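Local structure of uncharacterized protein (Bacteroides cellulosilyticus, 5JVK) at residues E422-L425 / K430-A433; T441-W446 / A459-D464. The protein is a family 39 glycoside hydrolase of a gut symbiont, probably cleaving O-glycosidic bonds within carbohydrate chains. All coordinates share one frame; numbering follows the deposited sequence.

Overall arrangement
Both contacts involve the antiparallel sheet that follows the closed eight-stranded parallel barrel in the chain, and their centres lie about 10 Å apart. Contact 1 joins the edge strand 419-425 to strand 429-436 as a hairpin; contact 2 ties the next strand, 439-447, to the loop between strands 453-458 and 466-469. Strands 429-436 and 439-447 are neighbours, with Leu-432 O 2.8 Å from Thr-444 N. Each contact is partly buried: residues 430-433 and Tyr-443 are enclosed, Glu-422 and Pro-460 exposed. Their chemistry differs with their place: strand against strand gives contact 1 backbone hydrogen bonds and aliphatic packing, whereas strand against loop leaves contact 2 to one tyrosine side chain meeting a proline and a threonine.

Contact 1: E422-L425 / K430-A433; sequences ETLL and KVLA
Val-431 O receives two backbone N-H groups from the opposing strand of this antiparallel hairpin. The stronger bond comes from Leu-425 N at 3.1 Å, in the carbonyl plane and on a lone pair; that from Leu-424 N is weak, with an angle of only 129° at the hydrogen. Two residues facing one make this a classic beta bulge. The return bond from Val-431 N to Leu-425 O is 3.0 Å long and nearly straight. Beyond the bulge, Ala-433 N binds Glu-422 O at 2.8 Å.

The apolar contacts follow the same two-against-one pattern. With chi1 at -177°, Val-431 swings CG1 away from its own N and sets that methyl against Leu-424 CB at 3.8 Å, while CG2 meets Leu-425 CB at 3.9 Å. Leu-424 also sends CD1 to Ala-433 CB, 4.0 Å away. An alanine at Val-431 lacks both methyls, and a gap would probably be left against the sides of Leu-424 and Leu-425 that they cover. On the opposite face of the sheet Thr-423 CG2 and Leu-432 CD2 run alongside each other, 4.1 Å apart.

Outside the hairpin, Ile-455 touches Leu-425 and Val-431, and Lys-430 forms a salt bridge with Asp-297. The bulge thus keeps the backbone paired across a one-residue shift while giving a single valine two leucine neighbours.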
loop_
_atom_site.group_PDB
_atom_site.type_symbol
_atom_site.label_atom_id
_atom_site.label_comp_id
_atom_site.label_asym_id
_atom_site.label_seq_id
_atom_site.Cartn_x
_atom_site.Cartn_y
_atom_site.Cartn_z
ATOM N N GLU A 422 2.543 -11.201 21.009
ATOM C CA GLU A 422 3.571 -10.938 22.016
ATOM C C GLU A 422 4.770 -10.179 21.453
ATOM O O GLU A 422 5.166 -10.398 20.306
ATOM C CB GLU A 422 4.055 -12.279 22.570
ATOM C CG GLU A 422 4.583 -12.245 23.988
ATOM C CD GLU A 422 4.764 -13.647 24.541
ATOM O OE1 GLU A 422 5.428 -14.473 23.869
ATOM O OE2 GLU A 422 4.230 -13.931 25.638
ATOM N N THR A 423 5.333 -9.282 22.263
ATOM C CA THR A 423 6.634 -8.686 21.982
ATOM C C THR A 423 7.693 -9.508 22.716
ATOM O O THR A 423 7.784 -9.447 23.944
ATOM C CB THR A 423 6.708 -7.215 22.441
ATOM O OG1 THR A 423 5.654 -6.462 21.830
ATOM C CG2 THR A 423 8.047 -6.590 22.060
ATOM N N LEU A 424 8.471 -10.293 21.968
ATOM C CA LEU A 424 9.622 -11.015 22.531
ATOM C C LEU A 424 10.798 -10.070 22.792
ATOM O O LEU A 424 11.484 -10.201 23.804
ATOM C CB LEU A 424 10.072 -12.167 21.624
ATOM C CG LEU A 424 9.261 -13.469 21.691
ATOM C CD1 LEU A 424 7.865 -13.293 21.111
ATOM C CD2 LEU A 424 9.983 -14.599 20.968
ATOM N N LEU A 425 11.029 -9.137 21.867
ATOM C CA LEU A 425 12.101 -8.145 21.980
ATOM C C LEU A 425 11.663 -6.839 21.324
ATOM O O LEU A 425 10.964 -6.857 20.312
ATOM C CB LEU A 425 13.378 -8.665 21.311
ATOM C CG LEU A 425 14.639 -7.794 21.355
ATOM C CD1 LEU A 425 15.150 -7.608 22.778
ATOM C CD2 LEU A 425 15.717 -8.409 20.474
ATOM N N LYS A 430 13.755 -5.878 16.980
ATOM C CA LYS A 430 12.363 -6.270 17.202
ATOM C C LYS A 430 12.215 -7.755 16.962
ATOM O O LYS A 430 12.709 -8.260 15.962
ATOM C CB LYS A 430 11.425 -5.538 16.234
ATOM C CG LYS A 430 10.649 -4.368 16.816
ATOM C CD LYS A 430 11.462 -3.092 16.836
ATOM C CE LYS A 430 10.564 -1.883 17.008
ATOM N NZ LYS A 430 11.367 -0.633 17.044
ATOM N N VAL A 431 11.538 -8.444 17.879
ATOM C CA VAL A 431 11.063 -9.812 17.659
ATOM C C VAL A 431 9.608 -9.859 18.125
ATOM O O VAL A 431 9.332 -9.683 19.312
ATOM C CB VAL A 431 11.909 -10.869 18.404
ATOM C CG1 VAL A 431 11.417 -12.277 18.073
ATOM C CG2 VAL A 431 13.383 -10.735 18.035
ATOM N N LEU A 432 8.692 -10.082 17.184
ATOM C CA LEU A 432 7.255 -9.966 17.427
ATOM C C LEU A 432 6.560 -11.257 17.023
ATOM O O LEU A 432 6.930 -11.863 16.023
ATOM C CB LEU A 432 6.677 -8.811 16.606
ATOM C CG LEU A 432 7.409 -7.468 16.620
ATOM C CD1 LEU A 432 6.814 -6.539 15.574
ATOM C CD2 LEU A 432 7.349 -6.842 18.003
ATOM N N ALA A 433 5.551 -11.659 17.797
ATOM C CA ALA A 433 4.770 -12.872 17.527
ATOM C C ALA A 433 3.354 -12.516 17.079
ATOM O O ALA A 433 2.715 -11.637 17.660
ATOM C CB ALA A 433 4.718 -13.748 18.767
#

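Contact 2: T441-W446 / A459-D464; sequences TFYTAW and APTDVD
Tyr-443 OH reaches Thr-461 OG1 at 3.3 Å, a distance at which any hydrogen bond is weak. The example illustrates how a sheet can engage a loop through one long side chain: Tyr-443 stands on strand 439-447 of the antiparallel sheet, and Pro-460 and Thr-461 belong to the loop leading from strand 453-458 to strand 466-469. The backbones stay well apart, their nearest CA atoms, those of Tyr-443 and Pro-460, being 9.4 Å from each other. The side chain bridges that gap by its length, and chi1 of -52°, with CG opposite the carbonyl carbon, directs the ring at the loop.

The two loop residues approach the ring differently. Thr-461 brings its hydroxyl to the edge, near the ring plane, whereas Pro-460 covers a face in a CH-pi contact, with CG 3.8 Å from the ring centroid and 29° off the normal. Ala-433 and Leu-496, on the neighbouring strands, also touch Tyr-443, so its ring continues the side-chain packing of the sheet out to the loop. Thr-461 in turn touches Val-498 of strand 494-498. The proline is displaced toward the hydroxyl-bearing end of the ring, where its CG comes within 3.4 Å of Tyr-443 CZ.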
loop_
_atom_site.group_PDB
_atom_site.type_symbol
_atom_site.label_atom_id
_atom_site.label_comp_id
_atom_site.label_asym_id
_atom_site.label_seq_id
_atom_site.Cartn_x
_atom_site.Cartn_y
_atom_site.Cartn_z
ATOM N N THR A 441 1.429 -18.295 15.200
ATOM C CA THR A 441 1.619 -18.905 13.874
ATOM C C THR A 441 2.936 -18.508 13.195
ATOM O O THR A 441 3.476 -19.290 12.412
ATOM C CB THR A 441 0.454 -18.584 12.916
ATOM O OG1 THR A 441 0.364 -17.169 12.705
ATOM C CG2 THR A 441 -0.859 -19.108 13.478
ATOM N N PHE A 442 3.433 -17.300 13.467
ATOM C CA PHE A 442 4.778 -16.907 13.040
ATOM C C PHE A 442 5.382 -15.810 13.918
ATOM O O PHE A 442 4.664 -15.104 14.635
ATOM C CB PHE A 442 4.784 -16.480 11.561
ATOM C CG PHE A 442 4.238 -15.096 11.309
ATOM C CD1 PHE A 442 2.871 -14.880 11.191
ATOM C CD2 PHE A 442 5.096 -14.010 11.162
ATOM C CE1 PHE A 442 2.369 -13.608 10.949
ATOM C CE2 PHE A 442 4.597 -12.737 10.921
ATOM C CZ PHE A 442 3.232 -12.535 10.815
ATOM N N TYR A 443 6.710 -15.702 13.857
ATOM C CA TYR A 443 7.465 -14.623 14.494
ATOM C C TYR A 443 8.138 -13.822 13.397
ATOM O O TYR A 443 8.559 -14.397 12.398
ATOM C CB TYR A 443 8.540 -15.171 15.438
ATOM C CG TYR A 443 8.025 -16.165 16.449
ATOM C CD1 TYR A 443 7.855 -17.508 16.109
ATOM C CD2 TYR A 443 7.705 -15.769 17.748
ATOM C CE1 TYR A 443 7.374 -18.425 17.030
ATOM C CE2 TYR A 443 7.227 -16.681 18.679
ATOM C CZ TYR A 443 7.058 -18.007 18.313
ATOM O OH TYR A 443 6.581 -18.921 19.225
ATOM N N THR A 444 8.237 -12.505 13.575
ATOM C CA THR A 444 9.009 -11.659 12.662
ATOM C C THR A 444 10.140 -10.999 13.429
ATOM O O THR A 444 9.994 -10.708 14.613
ATOM C CB THR A 444 8.154 -10.591 11.944
ATOM O OG1 THR A 444 8.971 -9.899 10.991
ATOM C CG2 THR A 444 7.549 -9.579 12.919
ATOM N N ALA A 445 11.261 -10.763 12.752
ATOM C CA ALA A 445 12.430 -10.168 13.391
ATOM C C ALA A 445 13.191 -9.257 12.440
ATOM O O ALA A 445 13.405 -9.600 11.280
ATOM C CB ALA A 445 13.349 -11.253 13.930
ATOM N N TRP A 446 13.584 -8.091 12.945
ATOM C CA TRP A 446 14.400 -7.144 12.196
ATOM C C TRP A 446 15.191 -6.254 13.146
ATOM O O TRP A 446 14.924 -6.221 14.350
ATOM C CB TRP A 446 13.530 -6.296 11.250
ATOM C CG TRP A 446 12.665 -5.234 11.899
ATOM C CD1 TRP A 446 13.038 -3.968 12.238
ATOM C CD2 TRP A 446 11.278 -5.345 12.240
ATOM N NE1 TRP A 446 11.980 -3.288 12.783
ATOM C CE2 TRP A 446 10.887 -4.111 12.801
ATOM C CE3 TRP A 446 10.331 -6.373 12.139
ATOM C CZ2 TRP A 446 9.586 -3.870 13.254
ATOM C CZ3 TRP A 446 9.032 -6.132 12.590
ATOM C CH2 TRP A 446 8.675 -4.889 13.142
ATOM N N ALA A 459 14.629 -20.600 21.504
ATOM C CA ALA A 459 13.661 -21.268 20.628
ATOM C C ALA A 459 12.272 -21.342 21.281
ATOM O O ALA A 459 12.068 -22.150 22.195
ATOM C CB ALA A 459 14.153 -22.666 20.271
ATOM N N PRO A 460 11.318 -20.500 20.820
ATOM C CA PRO A 460 10.011 -20.424 21.484
ATOM C C PRO A 460 9.116 -21.645 21.211
ATOM O O PRO A 460 8.383 -22.078 22.102
ATOM C CB PRO A 460 9.410 -19.136 20.918
ATOM C CG PRO A 460 10.025 -18.982 19.572
ATOM C CD PRO A 460 11.363 -19.664 19.601
ATOM N N THR A 461 9.177 -22.165 19.985
ATOM C CA THR A 461 8.607 -23.458 19.616
ATOM C C THR A 461 9.792 -24.411 19.418
ATOM O O THR A 461 10.947 -23.966 19.377
ATOM C CB THR A 461 7.790 -23.341 18.305
ATOM O OG1 THR A 461 7.074 -22.095 18.282
ATOM C CG2 THR A 461 6.794 -24.493 18.153
ATOM N N ASP A 462 9.521 -25.712 19.306
ATOM C CA ASP A 462 10.567 -26.691 18.967
ATOM C C ASP A 462 11.168 -26.403 17.589
ATOM O O ASP A 462 10.500 -25.863 16.704
ATOM C CB ASP A 462 10.026 -28.128 19.002
ATOM C CG ASP A 462 9.603 -28.570 20.397
ATOM O OD1 ASP A 462 10.196 -28.108 21.398
ATOM O OD2 ASP A 462 8.668 -29.394 20.489
ATOM N N VAL A 463 12.429 -26.786 17.421
ATOM C CA VAL A 463 13.214 -26.422 16.237
ATOM C C VAL A 463 12.707 -27.118 14.962
ATOM O O VAL A 463 12.678 -26.511 13.890
ATOM C CB VAL A 463 14.720 -26.700 16.471
ATOM C CG1 VAL A 463 15.534 -26.482 15.200
ATOM C CG2 VAL A 463 15.247 -25.813 17.595
ATOM N N ASP A 464 12.302 -28.381 15.091
ATOM C CA ASP A 464 11.698 -29.130 13.977
ATOM C C ASP A 464 10.323 -28.609 13.521
ATOM O O ASP A 464 9.873 -28.964 12.432
ATOM C CB ASP A 464 11.616 -30.633 14.306
ATOM C CG ASP A 464 10.675 -30.946 15.471
ATOM O OD1 ASP A 464 10.515 -30.098 16.378
ATOM O OD2 ASP A 464 10.108 -32.059 15.482
#